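Endoglucanase FnCel5A (Fervidobacterium nodosum, PDB 3NCO) probably hydrolyses beta-1,4-glucosidic bonds in cellulose, as a glycoside hydrolase family 5 endoglucanase built on a TIM barrel. Local coordinates at residues Y41-D44 with E45-K48; F79-D82 with R83-V87; F47-I50 with K51-G54; E31-E35 with G36-V40. One frame throughout, in Å; residues are numbered along the deposited sequence.

Overall arrangement
All four contacts lie in the first two beta-alpha units of an eight-stranded TIM barrel. Along the chain, contact 4 (31-40) comes first, in the loop after strand 22-25; contact 1 (41-48) carries that loop into helix 44-53, and contact 3 (47-54), sharing F47 and K48 with it, runs to the helix end before strand 57-60. Contact 2 lies on the next helix, 78-93. Centres of contacts 1 and 3 are about 10 Å apart, those of contacts 3 and 4 about 22 Å. R83 of contact 2 bonds E35 of contact 4 and I42 of contact 1, fastening the long loop to the neighbouring helix.

Contact 1: Y41-D44 with E45-K48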
ATOM      1  N   TYR A  41       9.350  -1.576  15.007  1.00 17.81           N
ATOM      2  CA  TYR A  41      10.122  -0.342  14.911  1.00 18.53           C
ATOM      3  C   TYR A  41      11.090  -0.616  13.783  1.00 17.79           C
ATOM      4  O   TYR A  41      11.789  -1.649  13.816  1.00 18.57           O
ATOM      5  CB  TYR A  41      10.887  -0.045  16.215  1.00 19.60           C
ATOM      6  CG  TYR A  41      11.704   1.222  16.084  1.00 18.38           C
ATOM      7  CD1 TYR A  41      11.080   2.447  16.195  1.00 19.79           C
ATOM      8  CD2 TYR A  41      13.091   1.177  15.808  1.00 21.67           C
ATOM      9  CE1 TYR A  41      11.793   3.650  16.042  1.00 21.88           C
ATOM     10  CE2 TYR A  41      13.815   2.374  15.614  1.00 20.09           C
ATOM     11  CZ  TYR A  41      13.143   3.590  15.735  1.00 20.30           C
ATOM     12  OH  TYR A  41      13.828   4.787  15.592  1.00 27.31           O
ATOM     13  N   ILE A  42      11.145   0.278  12.796  1.00 16.14           N
ATOM     14  CA  ILE A  42      11.951   0.008  11.587  1.00 16.58           C
ATOM     15  C   ILE A  42      13.459   0.130  11.847  1.00 18.48           C
ATOM     16  O   ILE A  42      13.969   1.193  12.165  1.00 20.30           O
ATOM     17  CB  ILE A  42      11.506   0.891  10.390  1.00 16.99           C
ATOM     18  CG1 ILE A  42       9.983   0.706  10.139  1.00 16.23           C
ATOM     19  CG2 ILE A  42      12.383   0.549   9.131  1.00 17.56           C
ATOM     20  CD1 ILE A  42       9.376   1.653   9.173  1.00 17.03           C
ATOM     21  N   GLU A  43      14.136  -0.992  11.708  1.00 18.91           N
ATOM     22  CA  GLU A  43      15.587  -1.054  11.828  1.00 20.24           C
ATOM     23  C   GLU A  43      16.187  -0.820  10.465  1.00 18.90           C
ATOM     24  O   GLU A  43      15.655  -1.274   9.455  1.00 20.31           O
ATOM     25  CB  GLU A  43      16.036  -2.443  12.414  1.00 19.43           C
ATOM     26  CG  GLU A  43      15.447  -2.715  13.843  1.00 22.95           C
ATOM     27  CD  GLU A  43      15.787  -4.139  14.477  1.00 26.86           C
ATOM     28  OE1 GLU A  43      16.808  -4.781  14.027  1.00 36.04           O
ATOM     29  OE2 GLU A  43      15.075  -4.618  15.471  1.00 28.89           O
ATOM     30  N   ASP A  44      17.329  -0.118  10.421  1.00 18.29           N
ATOM     31  CA  ASP A  44      17.965   0.132   9.119  1.00 18.34           C
ATOM     32  C   ASP A  44      18.273  -1.178   8.425  1.00 18.53           C
ATOM     33  O   ASP A  44      18.225  -1.253   7.179  1.00 19.30           O
ATOM     34  CB  ASP A  44      19.295   0.874   9.340  1.00 20.29           C
ATOM     35  CG  ASP A  44      19.103   2.344   9.708  1.00 20.52           C
ATOM     36  OD1 ASP A  44      17.940   2.799   9.860  1.00 23.02           O
ATOM     37  OD2 ASP A  44      20.172   3.039   9.848  1.00 25.60           O
ATOM     38  N   GLU A  45      18.641  -2.203   9.199  1.00 20.26           N
ATOM     39  CA  GLU A  45      19.014  -3.525   8.615  1.00 21.92           C
ATOM     40  C   GLU A  45      17.842  -4.159   7.849  1.00 20.65           C
ATOM     41  O   GLU A  45      18.044  -4.964   6.970  1.00 21.00           O
ATOM     42  CB  GLU A  45      19.525  -4.524   9.670  1.00 22.44           C
ATOM     43  CG  GLU A  45      18.372  -4.976  10.616  1.00 27.39           C
ATOM     44  CD  GLU A  45      18.786  -5.823  11.817  1.00 30.65           C
ATOM     45  OE1 GLU A  45      18.637  -7.087  11.766  1.00 35.86           O
ATOM     46  OE2 GLU A  45      19.268  -5.220  12.836  1.00 38.26           O
ATOM     47  N   TYR A  46      16.602  -3.792   8.190  1.00 19.02           N
ATOM     48  CA  TYR A  46      15.446  -4.398   7.527  1.00 19.50           C
ATOM     49  C   TYR A  46      15.502  -4.209   6.019  1.00 18.24           C
ATOM     50  O   TYR A  46      15.106  -5.113   5.256  1.00 18.67           O
ATOM     51  CB  TYR A  46      14.149  -3.780   8.031  1.00 18.99           C
ATOM     52  CG  TYR A  46      13.721  -4.212   9.438  1.00 20.25           C
ATOM     53  CD1 TYR A  46      14.397  -5.226  10.125  1.00 17.91           C
ATOM     54  CD2 TYR A  46      12.590  -3.656  10.012  1.00 17.96           C
ATOM     55  CE1 TYR A  46      13.972  -5.628  11.417  1.00 18.28           C
ATOM     56  CE2 TYR A  46      12.144  -4.049  11.267  1.00 17.49           C
ATOM     57  CZ  TYR A  46      12.814  -5.051  11.945  1.00 19.16           C
ATOM     58  OH  TYR A  46      12.370  -5.428  13.209  1.00 19.37           O
ATOM     59  N   PHE A  47      15.975  -3.039   5.605  1.00 18.44           N
ATOM     60  CA  PHE A  47      15.995  -2.758   4.127  1.00 18.15           C
ATOM     61  C   PHE A  47      17.051  -3.576   3.375  1.00 19.19           C
ATOM     62  O   PHE A  47      16.810  -4.016   2.216  1.00 19.65           O
ATOM     63  CB  PHE A  47      16.087  -1.263   3.859  1.00 19.65           C
ATOM     64  CG  PHE A  47      14.947  -0.505   4.431  1.00 17.88           C
ATOM     65  CD1 PHE A  47      13.662  -0.674   3.921  1.00 15.98           C
ATOM     66  CD2 PHE A  47      15.137   0.362   5.493  1.00 19.73           C
ATOM     67  CE1 PHE A  47      12.554   0.022   4.477  1.00 18.17           C
ATOM     68  CE2 PHE A  47      14.057   1.055   6.069  1.00 18.24           C
ATOM     69  CZ  PHE A  47      12.774   0.899   5.546  1.00 17.93           C
ATOM     70  N   LYS A  48      18.192  -3.814   4.020  1.00 20.47           N
ATOM     71  CA  LYS A  48      19.217  -4.671   3.451  1.00 22.60           C
ATOM     72  C   LYS A  48      18.673  -6.098   3.367  1.00 21.74           C
ATOM     73  O   LYS A  48      18.863  -6.770   2.371  1.00 22.61           O
ATOM     74  CB  LYS A  48      20.511  -4.619   4.303  1.00 22.46           C
ATOM     75  CG  LYS A  48      21.585  -5.602   3.858  1.00 24.65           C
ATOM     76  CD  LYS A  48      22.792  -5.524   4.781  1.00 28.38           C
ATOM     77  CE  LYS A  48      23.792  -6.650   4.423  1.00 35.66           C
ATOM     78  NZ  LYS A  48      25.061  -6.655   5.210  1.00 41.55           N
TER
HETATM   79  O   HOH W   1      10.332  -4.453  14.845  1.00 18.49           O
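The amide of Y46 donates to E43 O over 3.0 Å (148° at the hydrogen), and F47 N reaches D44 O at 3.3 Å; both donors stand above the carbonyl planes, in i to i+3 bonds that lead the loop into the helix. A water lying in the plane of the Y46 ring, at its edge, is 2.8 Å from Y46 OH and accepts from Y41 N, so the phenol is tied back to the incoming chain. D44 sends its carboxylate elsewhere, to H86. The side chains of E43 and E45 run side by side, their carboxylates turned 75° apart, OE1 of E43 2.8 Å from OE2 of E45; this would probably favour a proton on one of them, though a long, weak ion pair from E45 to K307 may ease the repulsion. E43 CB sits over the Y46 ring face, 3.9 Å from its centroid, a CH-pi contact. Behind, I42 CG2 touches F47 CE2 at 3.5 Å, where two apolar residues suit a buried place. A leucine in place of Y46 would probably leave the water without its phenol partner and E43 CB without a ring face. This is the loop-to-helix entry of a TIM barrel's first beta-alpha unit.

Contact 2: F79-D82 with R83-V87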
ATOM      1  N   PHE A  79      11.107  16.372  14.102  1.00 21.86           N
ATOM      2  CA  PHE A  79      11.690  15.095  14.465  1.00 23.08           C
ATOM      3  C   PHE A  79      11.069  13.982  13.622  1.00 21.04           C
ATOM      4  O   PHE A  79      11.752  13.040  13.182  1.00 21.10           O
ATOM      5  CB  PHE A  79      11.460  14.795  15.952  1.00 26.22           C
ATOM      6  CG  PHE A  79      11.897  13.411  16.362  1.00 31.11           C
ATOM      7  CD1 PHE A  79      13.226  13.181  16.754  1.00 34.94           C
ATOM      8  CD2 PHE A  79      10.996  12.333  16.336  1.00 35.76           C
ATOM      9  CE1 PHE A  79      13.656  11.893  17.124  1.00 36.22           C
ATOM     10  CE2 PHE A  79      11.415  11.041  16.695  1.00 36.52           C
ATOM     11  CZ  PHE A  79      12.746  10.822  17.085  1.00 35.58           C
ATOM     12  N   PHE A  80       9.760  14.066  13.399  1.00 19.36           N
ATOM     13  CA  PHE A  80       9.067  12.997  12.640  1.00 17.61           C
ATOM     14  C   PHE A  80       9.403  13.039  11.143  1.00 17.96           C
ATOM     15  O   PHE A  80       9.652  11.987  10.516  1.00 18.88           O
ATOM     16  CB  PHE A  80       7.557  13.086  12.831  1.00 16.98           C
ATOM     17  CG  PHE A  80       6.855  11.898  12.267  1.00 15.71           C
ATOM     18  CD1 PHE A  80       6.940  10.685  12.922  1.00 18.26           C
ATOM     19  CD2 PHE A  80       6.126  11.994  11.098  1.00 16.67           C
ATOM     20  CE1 PHE A  80       6.299   9.571  12.415  1.00 18.82           C
ATOM     21  CE2 PHE A  80       5.469  10.903  10.573  1.00 16.55           C
ATOM     22  CZ  PHE A  80       5.566   9.669  11.204  1.00 17.86           C
ATOM     23  N   LEU A  81       9.422  14.246  10.570  1.00 17.64           N
ATOM     24  CA  LEU A  81       9.811  14.375   9.189  1.00 18.27           C
ATOM     25  C   LEU A  81      11.252  13.847   9.027  1.00 19.76           C
ATOM     26  O   LEU A  81      11.564  13.106   8.074  1.00 20.15           O
ATOM     27  CB  LEU A  81       9.746  15.859   8.773  1.00 18.76           C
ATOM     28  CG  LEU A  81      10.109  16.140   7.293  1.00 20.05           C
ATOM     29  CD1 LEU A  81       9.281  15.282   6.298  1.00 20.59           C
ATOM     30  CD2 LEU A  81       9.953  17.645   7.010  1.00 19.55           C
ATOM     31  N   ASP A  82      12.123  14.188   9.983  1.00 20.06           N
ATOM     32  CA  ASP A  82      13.518  13.727   9.926  1.00 21.14           C
ATOM     33  C   ASP A  82      13.598  12.200   9.957  1.00 20.14           C
ATOM     34  O   ASP A  82      14.388  11.597   9.235  1.00 20.75           O
ATOM     35  CB  ASP A  82      14.325  14.332  11.062  1.00 22.82           C
ATOM     36  CG  ASP A  82      14.615  15.799  10.833  1.00 27.34           C
ATOM     37  OD1 ASP A  82      14.353  16.298   9.712  1.00 31.87           O
ATOM     38  OD2 ASP A  82      15.139  16.434  11.777  1.00 31.39           O
ATOM     39  N   ARG A  83      12.757  11.611  10.782  1.00 18.68           N
ATOM     40  CA  ARG A  83      12.677  10.149  10.872  1.00 17.22           C
ATOM     41  C   ARG A  83      12.271   9.525   9.534  1.00 18.18           C
ATOM     42  O   ARG A  83      12.910   8.534   9.079  1.00 18.02           O
ATOM     43  CB  ARG A  83      11.617   9.752  11.943  1.00 17.05           C
ATOM     44  CG  ARG A  83      11.364   8.235  12.123  1.00 17.75           C
ATOM     45  CD  ARG A  83      12.626   7.439  12.371  1.00 20.39           C
ATOM     46  NE  ARG A  83      12.307   6.023  12.417  1.00 16.35           N
ATOM     47  CZ  ARG A  83      13.203   5.049  12.302  1.00 16.89           C
ATOM     48  NH1 ARG A  83      14.507   5.339  12.157  1.00 19.31           N
ATOM     49  NH2 ARG A  83      12.776   3.765  12.338  1.00 16.37           N
ATOM     50  N   VAL A  84      11.170  10.042   8.950  1.00 18.44           N
ATOM     51  CA  VAL A  84      10.726   9.482   7.659  1.00 17.95           C
ATOM     52  C   VAL A  84      11.837   9.644   6.582  1.00 18.69           C
ATOM     53  O   VAL A  84      12.095   8.726   5.778  1.00 18.89           O
ATOM     54  CB  VAL A  84       9.336  10.051   7.228  1.00 19.50           C
ATOM     55  CG1 VAL A  84       8.896   9.480   5.893  1.00 18.10           C
ATOM     56  CG2 VAL A  84       8.291   9.686   8.259  1.00 18.59           C
ATOM     57  N   LYS A  85      12.464  10.815   6.570  1.00 18.71           N
ATOM     58  CA  LYS A  85      13.560  11.068   5.606  1.00 20.25           C
ATOM     59  C   LYS A  85      14.682  10.076   5.834  1.00 19.13           C
ATOM     60  O   LYS A  85      15.292   9.573   4.875  1.00 19.85           O
ATOM     61  CB  LYS A  85      14.124  12.483   5.712  1.00 19.76           C
ATOM     62  CG  LYS A  85      13.244  13.528   5.088  1.00 25.92           C
ATOM     63  CD  LYS A  85      13.618  14.952   5.458  1.00 32.86           C
ATOM     64  CE  LYS A  85      14.711  15.545   4.573  1.00 39.04           C
ATOM     65  NZ  LYS A  85      14.774  17.034   4.836  1.00 40.30           N
ATOM     66  N   HIS A  86      15.000   9.824   7.096  1.00 18.67           N
ATOM     67  CA  HIS A  86      16.026   8.819   7.374  1.00 18.70           C
ATOM     68  C   HIS A  86      15.640   7.442   6.825  1.00 17.88           C
ATOM     69  O   HIS A  86      16.426   6.759   6.163  1.00 18.50           O
ATOM     70  CB  HIS A  86      16.326   8.716   8.861  1.00 19.57           C
ATOM     71  CG  HIS A  86      17.180   7.536   9.199  1.00 21.23           C
ATOM     72  ND1 HIS A  86      18.549   7.523   8.987  1.00 21.96           N
ATOM     73  CD2 HIS A  86      16.851   6.301   9.644  1.00 21.50           C
ATOM     74  CE1 HIS A  86      19.032   6.338   9.344  1.00 24.29           C
ATOM     75  NE2 HIS A  86      18.017   5.577   9.748  1.00 20.53           N
ATOM     76  N   VAL A  87      14.377   7.055   7.056  1.00 17.51           N
ATOM     77  CA  VAL A  87      13.941   5.725   6.650  1.00 16.72           C
ATOM     78  C   VAL A  87      13.906   5.595   5.109  1.00 16.12           C
ATOM     79  O   VAL A  87      14.231   4.550   4.531  1.00 17.22           O
ATOM     80  CB  VAL A  87      12.541   5.463   7.273  1.00 18.86           C
ATOM     81  CG1 VAL A  87      11.844   4.352   6.608  1.00 19.30           C
ATOM     82  CG2 VAL A  87      12.694   5.198   8.753  1.00 18.05           C
TER
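With CG anti to the backbone N (chi1 -171°), the F80 ring swings out beside its carbonyl, where V84 CG2 meets one face of it, 4.2 Å from the centroid. This CH-pi contact is made by the valine branch that lies beside its own backbone N, and CG2 comes within 3.8 Å of F80 CE2. One turn of helix separates the pair, and a flat ring with a beta-branched neighbour fills the buried side well. F80 also stacks on H67. L81 and K85 meet more loosely: K85 CD passes 4.1 Å from L81 CG, so the lysine lays its methylenes against the leucine while a bend at chi3 (85°) turns the chain end back along the helix, K85 NZ 4.9 Å from D82 OD1, short of a contact. Beneath run the alpha-helical bonds, among them V84 N to F80 O at 2.9 Å and H86 N to D82 O at 2.8 Å. V87 CG2 lies 3.6 Å above the centre of the R83 guanidinium, covering one of its faces. The polar ends find partners beyond these two segments: D82 pairs with K78, R83 gives E35 a salt bridge and I42 O a hydrogen bond, and H86 bonds D44. Apolar side chains thus face loop residues L30 and I62 and helix 112-130, while R83 and H86 probably help hold the preceding loop and helix start.

Contact 3: F47-I50 with K51-G54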
ATOM      1  N   PHE A  47      15.975  -3.039   5.605  1.00 18.44           N
ATOM      2  CA  PHE A  47      15.995  -2.758   4.127  1.00 18.15           C
ATOM      3  C   PHE A  47      17.051  -3.576   3.375  1.00 19.19           C
ATOM      4  O   PHE A  47      16.810  -4.016   2.216  1.00 19.65           O
ATOM      5  CB  PHE A  47      16.087  -1.263   3.859  1.00 19.65           C
ATOM      6  CG  PHE A  47      14.947  -0.505   4.431  1.00 17.88           C
ATOM      7  CD1 PHE A  47      13.662  -0.674   3.921  1.00 15.98           C
ATOM      8  CD2 PHE A  47      15.137   0.362   5.493  1.00 19.73           C
ATOM      9  CE1 PHE A  47      12.554   0.022   4.477  1.00 18.17           C
ATOM     10  CE2 PHE A  47      14.057   1.055   6.069  1.00 18.24           C
ATOM     11  CZ  PHE A  47      12.774   0.899   5.546  1.00 17.93           C
ATOM     12  N   LYS A  48      18.192  -3.814   4.020  1.00 20.47           N
ATOM     13  CA  LYS A  48      19.217  -4.671   3.451  1.00 22.60           C
ATOM     14  C   LYS A  48      18.673  -6.098   3.367  1.00 21.74           C
ATOM     15  O   LYS A  48      18.863  -6.770   2.371  1.00 22.61           O
ATOM     16  CB  LYS A  48      20.511  -4.619   4.303  1.00 22.46           C
ATOM     17  CG  LYS A  48      21.585  -5.602   3.858  1.00 24.65           C
ATOM     18  CD  LYS A  48      22.792  -5.524   4.781  1.00 28.38           C
ATOM     19  CE  LYS A  48      23.792  -6.650   4.423  1.00 35.66           C
ATOM     20  NZ  LYS A  48      25.061  -6.655   5.210  1.00 41.55           N
ATOM     21  N   ILE A  49      17.953  -6.522   4.405  1.00 20.42           N
ATOM     22  CA  ILE A  49      17.309  -7.863   4.447  1.00 19.95           C
ATOM     23  C   ILE A  49      16.270  -8.050   3.346  1.00 19.12           C
ATOM     24  O   ILE A  49      16.239  -9.045   2.624  1.00 20.09           O
ATOM     25  CB  ILE A  49      16.730  -8.073   5.856  1.00 20.27           C
ATOM     26  CG1 ILE A  49      17.893  -8.250   6.847  1.00 21.19           C
ATOM     27  CG2 ILE A  49      15.785  -9.259   5.950  1.00 20.57           C
ATOM     28  CD1 ILE A  49      17.517  -8.045   8.299  1.00 22.82           C
ATOM     29  N   ILE A  50      15.399  -7.068   3.239  1.00 18.20           N
ATOM     30  CA  ILE A  50      14.401  -7.088   2.184  1.00 18.68           C
ATOM     31  C   ILE A  50      15.012  -7.158   0.781  1.00 19.22           C
ATOM     32  O   ILE A  50      14.571  -7.931  -0.079  1.00 19.03           O
ATOM     33  CB  ILE A  50      13.453  -5.840   2.346  1.00 18.65           C
ATOM     34  CG1 ILE A  50      12.616  -5.983   3.647  1.00 16.16           C
ATOM     35  CG2 ILE A  50      12.505  -5.655   1.096  1.00 18.69           C
ATOM     36  CD1 ILE A  50      11.828  -4.724   4.018  1.00 19.61           C
ATOM     37  N   LYS A  51      16.012  -6.317   0.538  1.00 19.00           N
ATOM     38  CA  LYS A  51      16.616  -6.285  -0.802  1.00 19.85           C
ATOM     39  C   LYS A  51      17.319  -7.608  -1.055  1.00 20.26           C
ATOM     40  O   LYS A  51      17.134  -8.183  -2.128  1.00 20.91           O
ATOM     41  CB  LYS A  51      17.608  -5.128  -0.932  1.00 20.13           C
ATOM     42  CG  LYS A  51      18.343  -5.048  -2.340  1.00 20.38           C
ATOM     43  CD  LYS A  51      17.366  -4.698  -3.457  1.00 21.35           C
ATOM     44  CE  LYS A  51      18.072  -4.601  -4.842  1.00 23.97           C
ATOM     45  NZ  LYS A  51      17.108  -4.046  -5.838  1.00 24.62           N
ATOM     46  N   GLU A  52      18.092  -8.106  -0.066  1.00 19.65           N
ATOM     47  CA  GLU A  52      18.834  -9.380  -0.268  1.00 24.40           C
ATOM     48  C   GLU A  52      17.900 -10.517  -0.639  1.00 22.52           C
ATOM     49  O   GLU A  52      18.281 -11.439  -1.410  1.00 24.21           O
ATOM     50  CB  GLU A  52      19.640  -9.834   0.979  1.00 24.55           C
ATOM     51  CG  GLU A  52      20.607  -8.848   1.512  1.00 30.79           C
ATOM     52  CD  GLU A  52      21.319  -9.296   2.814  1.00 32.45           C
ATOM     53  OE1 GLU A  52      22.565  -9.502   2.723  1.00 42.72           O
ATOM     54  OE2 GLU A  52      20.669  -9.407   3.920  1.00 41.13           O
ATOM     55  N   ARG A  53      16.706 -10.519  -0.052  1.00 21.73           N
ATOM     56  CA  ARG A  53      15.759 -11.610  -0.323  1.00 20.85           C
ATOM     57  C   ARG A  53      15.222 -11.558  -1.743  1.00 20.44           C
ATOM     58  O   ARG A  53      14.792 -12.602  -2.289  1.00 20.36           O
ATOM     59  CB  ARG A  53      14.631 -11.638   0.720  1.00 19.91           C
ATOM     60  CG  ARG A  53      13.630 -12.778   0.538  1.00 20.00           C
ATOM     61  CD  ARG A  53      14.323 -14.178   0.638  1.00 19.06           C
ATOM     62  NE  ARG A  53      13.385 -15.292   0.474  1.00 22.28           N
ATOM     63  CZ  ARG A  53      12.982 -15.750  -0.716  1.00 24.13           C
ATOM     64  NH1 ARG A  53      13.448 -15.194  -1.837  1.00 24.68           N
ATOM     65  NH2 ARG A  53      12.104 -16.761  -0.794  1.00 24.26           N
ATOM     66  N   GLY A  54      15.271 -10.360  -2.340  1.00 18.69           N
ATOM     67  CA  GLY A  54      14.963 -10.208  -3.753  1.00 20.22           C
ATOM     68  C   GLY A  54      13.716  -9.375  -4.048  1.00 19.32           C
ATOM     69  O   GLY A  54      13.295  -9.297  -5.192  1.00 20.75           O
TER
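K51 N donates to F47 O at 3.0 Å, a regular helical bond, while the K51 chain, bent at chi2, carries its ammonium to the carbonyl of D95. Its long aliphatic part suits a partly exposed site from which a charged end can reach a loop. At E52 the amide bonds to K48 O, although the position of that carbonyl is less certain. The glutamate side chain crosses over K48, with E52 OE1 3.5 Å from K48 CE and 4.5 Å from K48 NZ; the opposite charges probably attract weakly, beyond salt-bridge distance. K48 is fully extended, CG anti to the backbone N (chi1 174°), which brings CG and CE past the E52 carboxylate. R53 N reaches I49 O at 3.1 Å, and its guanidinium leaves this turn to make salt bridges with E311 and the terminal carboxylate of K320. G54 then ends the helix: positive phi (115°) together with two weak bonds back into the last turn, G54 N to I50 O at 3.4 Å and to K51 O at 2.9 Å, gives a Schellman motif. A side chain at these backbone angles would press on the carbonyl oxygen of R53, which is why glycine fits. Charge is thus handled unevenly: K48 and E52, at the exposed surface, probably contribute only a mild attraction. The outside partners of R53 probably help fasten this helix end to the C-terminal part of the chain.

Contact 4: E31-E35 with G36-V40; sequences EAPVE and GSWGV
V34 O accepts two hydrogen bonds from S37. The backbone N comes in at 2.9 Å, nearly straight at 164°, and the hydroxyl OG, 2.8 Å away, lies in the carbonyl plane on a lone pair. Serine suits this place because its OG, set between backbone N and carbonyl carbon (chi1 70°), bends back over the turn to the very oxygen that its own amide uses. Two turns overlap here, a type II beta turn from V34 to S37 and a type I turn from G36 to G39, so the loop after the first barrel strand doubles back on itself. Positive phi at G36 and G39 would jam any CB against the preceding carbonyl, and glycine escapes this. Apolar contact centres on the W38 indole. A32 lies over one face, its CA 3.7 Å from the six-membered ring's centroid in a CH-pi contact and its CB 3.5 Å from W38 CD2; P33 CD stands 3.4 Å from W38 NE1. Small alanine and the compact, puckered proline ring let the indole lie close. The carboxylates find partners in neighbouring parts of the chain: E31 accepts from the amides of N28 and A29, while E35 takes the amide of I42 and a salt bridge from R83.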
ATOM      1  N   GLU A  31       2.747   3.919  10.878  1.00 15.49           N
ATOM      2  CA  GLU A  31       1.298   4.228  10.927  1.00 15.80           C
ATOM      3  C   GLU A  31       0.679   3.946  12.299  1.00 15.81           C
ATOM      4  O   GLU A  31      -0.547   4.111  12.467  1.00 16.57           O
ATOM      5  CB  GLU A  31       0.428   3.576   9.788  1.00 15.60           C
ATOM      6  CG  GLU A  31       0.073   2.104   9.989  1.00 19.74           C
ATOM      7  CD  GLU A  31       1.192   1.110   9.839  1.00 20.84           C
ATOM      8  OE1 GLU A  31       2.393   1.414  10.027  1.00 18.29           O
ATOM      9  OE2 GLU A  31       0.873  -0.067   9.543  1.00 18.57           O
ATOM     10  N   ALA A  32       1.498   3.437  13.242  1.00 16.29           N
ATOM     11  CA  ALA A  32       1.083   3.401  14.653  1.00 16.30           C
ATOM     12  C   ALA A  32       0.968   4.820  15.172  1.00 17.36           C
ATOM     13  O   ALA A  32       1.421   5.752  14.541  1.00 18.23           O
ATOM     14  CB  ALA A  32       2.061   2.529  15.461  1.00 17.19           C
ATOM     15  N   PRO A  33       0.295   5.040  16.313  1.00 17.95           N
ATOM     16  CA  PRO A  33       0.258   6.434  16.780  1.00 18.09           C
ATOM     17  C   PRO A  33       1.658   7.011  17.036  1.00 18.25           C
ATOM     18  O   PRO A  33       1.911   8.212  16.832  1.00 18.79           O
ATOM     19  CB  PRO A  33      -0.516   6.346  18.106  1.00 18.83           C
ATOM     20  CG  PRO A  33      -1.327   5.061  17.994  1.00 21.31           C
ATOM     21  CD  PRO A  33      -0.464   4.116  17.175  1.00 19.56           C
ATOM     22  N   VAL A  34       2.524   6.157  17.594  1.00 17.12           N
ATOM     23  CA  VAL A  34       3.942   6.442  17.777  1.00 16.99           C
ATOM     24  C   VAL A  34       4.688   5.183  17.287  1.00 16.90           C
ATOM     25  O   VAL A  34       4.328   4.035  17.637  1.00 18.16           O
ATOM     26  CB  VAL A  34       4.298   6.681  19.265  1.00 17.15           C
ATOM     27  CG1 VAL A  34       5.813   6.810  19.391  1.00 18.87           C
ATOM     28  CG2 VAL A  34       3.640   7.941  19.810  1.00 18.98           C
ATOM     29  N   GLU A  35       5.731   5.376  16.464  1.00 16.78           N
ATOM     30  CA  GLU A  35       6.410   4.181  15.910  1.00 16.63           C
ATOM     31  C   GLU A  35       6.940   3.355  17.077  1.00 17.00           C
ATOM     32  O   GLU A  35       7.656   3.853  17.966  1.00 17.78           O
ATOM     33  CB  GLU A  35       7.549   4.555  14.985  1.00 16.61           C
ATOM     34  CG  GLU A  35       8.094   3.364  14.158  1.00 18.54           C
ATOM     35  CD  GLU A  35       9.400   3.684  13.430  1.00 17.42           C
ATOM     36  OE1 GLU A  35       9.826   4.845  13.498  1.00 17.86           O
ATOM     37  OE2 GLU A  35      10.003   2.760  12.822  1.00 18.82           O
ATOM     38  N   GLY A  36       6.628   2.061  17.027  1.00 17.09           N
ATOM     39  CA  GLY A  36       7.037   1.143  18.099  1.00 18.22           C
ATOM     40  C   GLY A  36       5.874   0.765  19.000  1.00 19.08           C
ATOM     41  O   GLY A  36       5.904  -0.268  19.667  1.00 18.24           O
ATOM     42  N   SER A  37       4.838   1.598  19.036  1.00 17.26           N
ATOM     43  CA  SER A  37       3.790   1.315  20.010  1.00 19.62           C
ATOM     44  C   SER A  37       2.894   0.094  19.674  1.00 19.98           C
ATOM     45  O   SER A  37       2.110  -0.357  20.545  1.00 20.91           O
ATOM     46  CB  SER A  37       2.969   2.582  20.267  1.00 20.59           C
ATOM     47  OG  SER A  37       2.191   2.904  19.130  1.00 24.47           O
ATOM     48  N   TRP A  38       3.012  -0.417  18.451  1.00 19.03           N
ATOM     49  CA  TRP A  38       2.343  -1.627  18.047  1.00 20.04           C
ATOM     50  C   TRP A  38       3.326  -2.778  17.986  1.00 21.86           C
ATOM     51  O   TRP A  38       2.966  -3.869  17.542  1.00 25.90           O
ATOM     52  CB  TRP A  38       1.646  -1.428  16.683  1.00 20.34           C
ATOM     53  CG  TRP A  38       0.441  -0.482  16.731  1.00 19.34           C
ATOM     54  CD1 TRP A  38      -0.184   0.034  17.852  1.00 22.66           C
ATOM     55  CD2 TRP A  38      -0.337  -0.044  15.615  1.00 20.59           C
ATOM     56  NE1 TRP A  38      -1.293   0.799  17.491  1.00 22.08           N
ATOM     57  CE2 TRP A  38      -1.406   0.758  16.124  1.00 22.53           C
ATOM     58  CE3 TRP A  38      -0.243  -0.241  14.232  1.00 22.29           C
ATOM     59  CZ2 TRP A  38      -2.356   1.367  15.287  1.00 22.06           C
ATOM     60  CZ3 TRP A  38      -1.219   0.341  13.411  1.00 22.99           C
ATOM     61  CH2 TRP A  38      -2.242   1.150  13.944  1.00 22.15           C
ATOM     62  N   GLY A  39       4.547  -2.559  18.461  1.00 21.63           N
ATOM     63  CA  GLY A  39       5.521  -3.643  18.559  1.00 21.86           C
ATOM     64  C   GLY A  39       6.477  -3.760  17.377  1.00 20.61           C
ATOM     65  O   GLY A  39       7.271  -4.708  17.319  1.00 20.58           O
ATOM     66  N   VAL A  40       6.387  -2.825  16.446  1.00 19.25           N
ATOM     67  CA  VAL A  40       7.301  -2.823  15.301  1.00 18.02           C
ATOM     68  C   VAL A  40       8.033  -1.506  15.220  1.00 18.79           C
ATOM     69  O   VAL A  40       7.438  -0.425  15.353  1.00 19.33           O
ATOM     70  CB  VAL A  40       6.563  -3.058  13.999  1.00 17.73           C
ATOM     71  CG1 VAL A  40       7.566  -3.192  12.850  1.00 18.81           C
ATOM     72  CG2 VAL A  40       5.721  -4.332  14.086  1.00 18.25           C
TER